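Local coordinates for probable polysaccharide deacetylase pdaA (Bacillus subtilis, PDB 1NY1), which deacetylates N-acetylmuramic acid residues of peptidoglycan, a step toward the muramic delta-lactam of the spore cortex, and is required for germination, at residues K82-P85 against Q86-K89; T214-K218 against Q219-F223. One frame throughout, in Å; residues are numbered along the deposited sequence.

Interaction 1: residues K82-P85 against Q86-K89; sequences KDQP and QLIK
Gln84 and Leu87, three residues apart, run side by side in the same direction, and both side chains start out alike. In each, CG lies anti to the carbonyl carbon, with chi1 at -61° in Gln84 and -74° in Leu87. Gln84 then bends at chi2 (-67°), which swings its amide alongside the leucine. Its OE1 comes within 3.3 Å of CD1 of Leu87, and its CB packs against the same methyl at 3.8 Å.

The amide of Gln84 is held at both ends. Its NE2 donates to Asp83 OD2 at 3.0 Å. The aspartate oxygen lies close to the amide plane, but it is itself approached from above the plane of its carboxylate. At the other end a water donates to Gln84 OE1 at 2.8 Å and accepts from Leu87 N. Together these bonds should limit rotation of the amide. The water also ties the side chain of the N-cap residue to the first turn of the new helix.

Helix 78-83 ends just before Gln84, which is also the N-cap of helix 85-93. Its carbonyl O accepts from Ile88 N at 3.2 Å. Leu87 N makes a weak second bond to the same oxygen. Pro85 opens the helix, where its ring nitrogen has no hydrogen to offer. Its O takes the next helical bond, from Lys89 N at 3.0 Å.

The Gln84 and Leu87 side chains both touch Glu54. Ile88 turns to Phe80 of the preceding helix. Ile130 O accepts from Lys89 NZ. The break at Gln84 thus links helices 78-83 and 85-93, and the second packs on helix 58-67 through Leu87 and on helix 113-131 through Pro85 and Ile88.

Interaction 2: residues T214-K218 against Q219-F223; sequences TDLKK and QGYTF
Leu216 carries the apolar contact, meeting Tyr221 through CD2 and Phe223 through CB and CD1. Its CD2 touches Tyr221 CD2 at 3.7 Å. Its CB and CD1 both lie 3.8 Å from Phe223 CZ, the two side chains crossing at about a right angle. With CG of Lys217 anti to the carbonyl carbon (chi1 -83°), that methylene reaches the edge of the Phe223 ring at CE2. Replacing Phe223 by an alanine removes the ring, which is likely to leave a gap beside Leu216 and Lys217 CG.

The backbone bonds form a Schellman motif at the end of helix 205-219. Tyr221 N donates to Leu216 O at 3.1 Å, and Gly220 N to Lys217 O at 2.9 Å. Gly220 has positive phi (113°), where a side chain would press on the preceding carbonyl. A CA-H...O contact joins Lys217 CA to Tyr221 O at 3.6 Å.

Four further polar contacts reach outside the turn. Asp215 OD2 is hydrogen-bonded to Tyr183 OH, and Lys217 NZ to His68 O. Lys43 makes a cation-pi contact with Tyr221, and its NZ bonds to Gln219 O.

Leu216, Tyr221 and Phe223 all pack on Ile45 of strand 44-51. The turn leads helix 205-219 into strand 222-224, which pairs in parallel with strand 44-51.

From the N terminus, the chain passes through strands 44-51 and 73-76 before interaction 1 closes the short bend between helices 78-83 and 85-93. Strand 97-100 follows soon after. Interaction 2 comes much later, turning the chain from helix 205-219 into strand 222-224. The two contacts are in series, neither nested nor crossed. Their centres lie 30 Å apart, and their nearest atoms about 19 Å. Both belong to the NodB homology region. Interaction 1 ties together helices beside the parallel sheet, with Ile88 about 10 Å from metal-binding His101, side chain to side chain. Interaction 2 fastens a helix to the sheet, away from the annotated sites.

Interaction 1: residues K82-P85 against Q86-K89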
loop_
_atom_site.group_PDB
_atom_site.type_symbol
_atom_site.label_atom_id
_atom_site.label_comp_id
_atom_site.label_asym_id
_atom_site.label_seq_id
_atom_site.Cartn_x
_atom_site.Cartn_y
_atom_site.Cartn_z
ATOM N N LYS A 82 5.591 16.446 -3.989
ATOM C CA LYS A 82 6.043 17.719 -4.534
ATOM C C LYS A 82 5.455 17.992 -5.922
ATOM O O LYS A 82 5.152 19.135 -6.264
ATOM C CB LYS A 82 7.571 17.735 -4.621
ATOM C CG LYS A 82 8.286 17.446 -3.297
ATOM C CD LYS A 82 8.435 18.686 -2.428
ATOM C CE LYS A 82 9.500 19.629 -2.989
ATOM N NZ LYS A 82 9.663 20.854 -2.148
ATOM N N ASP A 83 5.285 16.945 -6.721
ATOM C CA ASP A 83 4.760 17.113 -8.072
ATOM C C ASP A 83 3.236 17.192 -8.164
ATOM O O ASP A 83 2.697 17.853 -9.057
ATOM C CB ASP A 83 5.273 15.973 -8.963
ATOM C CG ASP A 83 4.923 16.171 -10.419
ATOM O OD1 ASP A 83 5.327 17.209 -10.988
ATOM O OD2 ASP A 83 4.245 15.291 -10.998
ATOM N N GLN A 84 2.542 16.541 -7.235
ATOM C CA GLN A 84 1.080 16.506 -7.256
ATOM C C GLN A 84 0.377 16.959 -5.972
ATOM O O GLN A 84 -0.439 16.219 -5.408
ATOM C CB GLN A 84 0.625 15.085 -7.591
ATOM C CG GLN A 84 1.103 14.583 -8.945
ATOM C CD GLN A 84 0.475 15.343 -10.091
ATOM O OE1 GLN A 84 -0.712 15.666 -10.055
ATOM N NE2 GLN A 84 1.260 15.616 -11.128
ATOM N N PRO A 85 0.654 18.190 -5.514
ATOM C CA PRO A 85 0.051 18.744 -4.292
ATOM C C PRO A 85 -1.478 18.657 -4.249
ATOM O O PRO A 85 -2.058 18.302 -3.221
ATOM C CB PRO A 85 0.527 20.198 -4.296
ATOM C CG PRO A 85 1.802 20.147 -5.084
ATOM C CD PRO A 85 1.482 19.197 -6.196
ATOM N N GLN A 86 -2.127 18.987 -5.361
ATOM C CA GLN A 86 -3.583 18.955 -5.420
ATOM C C GLN A 86 -4.145 17.555 -5.182
ATOM O O GLN A 86 -5.176 17.403 -4.524
ATOM C CB GLN A 86 -4.074 19.502 -6.764
ATOM C CG GLN A 86 -3.576 20.912 -7.057
ATOM C CD GLN A 86 -4.270 21.551 -8.246
ATOM O OE1 GLN A 86 -4.286 20.996 -9.348
ATOM N NE2 GLN A 86 -4.846 22.731 -8.028
ATOM N N LEU A 87 -3.473 16.534 -5.708
ATOM C CA LEU A 87 -3.932 15.163 -5.512
ATOM C C LEU A 87 -3.790 14.761 -4.048
ATOM O O LEU A 87 -4.664 14.103 -3.489
ATOM C CB LEU A 87 -3.144 14.194 -6.396
ATOM C CG LEU A 87 -3.491 14.220 -7.886
ATOM C CD1 LEU A 87 -2.547 13.302 -8.645
ATOM C CD2 LEU A 87 -4.934 13.784 -8.089
ATOM N N ILE A 88 -2.683 15.158 -3.430
ATOM C CA ILE A 88 -2.448 14.843 -2.027
ATOM C C ILE A 88 -3.571 15.455 -1.203
ATOM O O ILE A 88 -4.070 14.845 -0.258
ATOM C CB ILE A 88 -1.109 15.435 -1.533
ATOM C CG1 ILE A 88 0.066 14.693 -2.181
ATOM C CG2 ILE A 88 -1.051 15.384 -0.009
ATOM C CD1 ILE A 88 0.128 13.200 -1.851
ATOM N N LYS A 89 -3.959 16.670 -1.574
ATOM C CA LYS A 89 -5.023 17.378 -0.874
ATOM C C LYS A 89 -6.342 16.615 -1.036
ATOM O O LYS A 89 -7.126 16.509 -0.090
ATOM C CB LYS A 89 -5.158 18.800 -1.433
ATOM C CG LYS A 89 -5.937 19.758 -0.537
ATOM C CD LYS A 89 -5.007 20.706 0.225
ATOM C CE LYS A 89 -4.327 21.702 -0.715
ATOM N NZ LYS A 89 -3.450 22.667 0.017
HETATM O O HOH W 1 -1.981 17.160 -8.059
#

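Interaction 2: residues T214-K218 against Q219-F223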
loop_
_atom_site.group_PDB
_atom_site.type_symbol
_atom_site.label_atom_id
_atom_site.label_comp_id
_atom_site.label_asym_id
_atom_site.label_seq_id
_atom_site.Cartn_x
_atom_site.Cartn_y
_atom_site.Cartn_z
ATOM N N THR A 214 -17.018 -3.337 -7.764
ATOM C CA THR A 214 -18.414 -3.669 -7.998
ATOM C C THR A 214 -18.633 -5.178 -7.876
ATOM O O THR A 214 -19.457 -5.625 -7.078
ATOM C CB THR A 214 -18.880 -3.200 -9.392
ATOM O OG1 THR A 214 -18.703 -1.783 -9.502
ATOM C CG2 THR A 214 -20.354 -3.530 -9.600
ATOM N N ASP A 215 -17.885 -5.966 -8.642
ATOM C CA ASP A 215 -18.044 -7.419 -8.604
ATOM C C ASP A 215 -17.621 -8.083 -7.296
ATOM O O ASP A 215 -18.224 -9.079 -6.881
ATOM C CB ASP A 215 -17.309 -8.069 -9.778
ATOM C CG ASP A 215 -17.929 -7.714 -11.113
ATOM O OD1 ASP A 215 -19.177 -7.789 -11.234
ATOM O OD2 ASP A 215 -17.176 -7.365 -12.049
ATOM N N LEU A 216 -16.588 -7.555 -6.644
ATOM C CA LEU A 216 -16.143 -8.131 -5.380
ATOM C C LEU A 216 -17.195 -7.876 -4.303
ATOM O O LEU A 216 -17.448 -8.734 -3.454
ATOM C CB LEU A 216 -14.780 -7.550 -4.976
ATOM C CG LEU A 216 -13.605 -8.162 -5.750
ATOM C CD1 LEU A 216 -12.333 -7.356 -5.524
ATOM C CD2 LEU A 216 -13.406 -9.602 -5.300
ATOM N N LYS A 217 -17.820 -6.702 -4.341
ATOM C CA LYS A 217 -18.859 -6.386 -3.368
ATOM C C LYS A 217 -20.030 -7.347 -3.559
ATOM O O LYS A 217 -20.581 -7.868 -2.587
ATOM C CB LYS A 217 -19.359 -4.949 -3.536
ATOM C CG LYS A 217 -18.501 -3.898 -2.845
ATOM C CD LYS A 217 -19.190 -2.551 -2.877
ATOM C CE LYS A 217 -18.429 -1.509 -2.085
ATOM N NZ LYS A 217 -19.137 -0.190 -2.073
ATOM N N LYS A 218 -20.407 -7.579 -4.815
ATOM C CA LYS A 218 -21.512 -8.483 -5.108
ATOM C C LYS A 218 -21.231 -9.881 -4.555
ATOM O O LYS A 218 -22.147 -10.569 -4.097
ATOM C CB LYS A 218 -21.765 -8.554 -6.619
ATOM C CG LYS A 218 -22.962 -9.424 -6.982
ATOM C CD LYS A 218 -23.271 -9.404 -8.473
ATOM C CE LYS A 218 -24.506 -10.248 -8.777
ATOM N NZ LYS A 218 -24.845 -10.245 -10.225
ATOM N N GLN A 219 -19.968 -10.298 -4.596
ATOM C CA GLN A 219 -19.570 -11.607 -4.082
ATOM C C GLN A 219 -19.700 -11.683 -2.566
ATOM O O GLN A 219 -19.701 -12.771 -1.992
ATOM C CB GLN A 219 -18.122 -11.924 -4.453
ATOM C CG GLN A 219 -17.892 -12.271 -5.904
ATOM C CD GLN A 219 -16.441 -12.626 -6.172
ATOM O OE1 GLN A 219 -15.836 -13.407 -5.434
ATOM N NE2 GLN A 219 -15.876 -12.060 -7.235
ATOM N N GLY A 220 -19.783 -10.528 -1.916
ATOM C CA GLY A 220 -19.911 -10.519 -0.471
ATOM C C GLY A 220 -18.710 -9.952 0.261
ATOM O O GLY A 220 -18.600 -10.096 1.479
ATOM N N TYR A 221 -17.803 -9.316 -0.477
ATOM C CA TYR A 221 -16.611 -8.709 0.115
ATOM C C TYR A 221 -16.902 -7.296 0.592
ATOM O O TYR A 221 -17.709 -6.576 -0.003
ATOM C CB TYR A 221 -15.464 -8.633 -0.904
ATOM C CG TYR A 221 -14.625 -9.884 -1.018
ATOM C CD1 TYR A 221 -13.631 -10.169 -0.086
ATOM C CD2 TYR A 221 -14.829 -10.786 -2.062
ATOM C CE1 TYR A 221 -12.859 -11.327 -0.189
ATOM C CE2 TYR A 221 -14.064 -11.947 -2.172
ATOM C CZ TYR A 221 -13.084 -12.210 -1.233
ATOM O OH TYR A 221 -12.343 -13.366 -1.328
ATOM N N THR A 222 -16.231 -6.914 1.671
ATOM C CA THR A 222 -16.345 -5.580 2.251
ATOM C C THR A 222 -14.936 -4.990 2.191
ATOM O O THR A 222 -13.961 -5.692 2.454
ATOM C CB THR A 222 -16.803 -5.635 3.729
ATOM O OG1 THR A 222 -18.179 -6.033 3.789
ATOM C CG2 THR A 222 -16.644 -4.272 4.397
ATOM N N PHE A 223 -14.836 -3.712 1.836
ATOM C CA PHE A 223 -13.545 -3.030 1.746
ATOM C C PHE A 223 -13.313 -2.142 2.959
ATOM O O PHE A 223 -14.129 -1.271 3.261
ATOM C CB PHE A 223 -13.488 -2.178 0.475
ATOM C CG PHE A 223 -13.442 -2.984 -0.787
ATOM C CD1 PHE A 223 -12.222 -3.392 -1.324
ATOM C CD2 PHE A 223 -14.620 -3.377 -1.419
ATOM C CE1 PHE A 223 -12.176 -4.179 -2.472
ATOM C CE2 PHE A 223 -14.584 -4.165 -2.566
ATOM C CZ PHE A 223 -13.359 -4.570 -3.096
#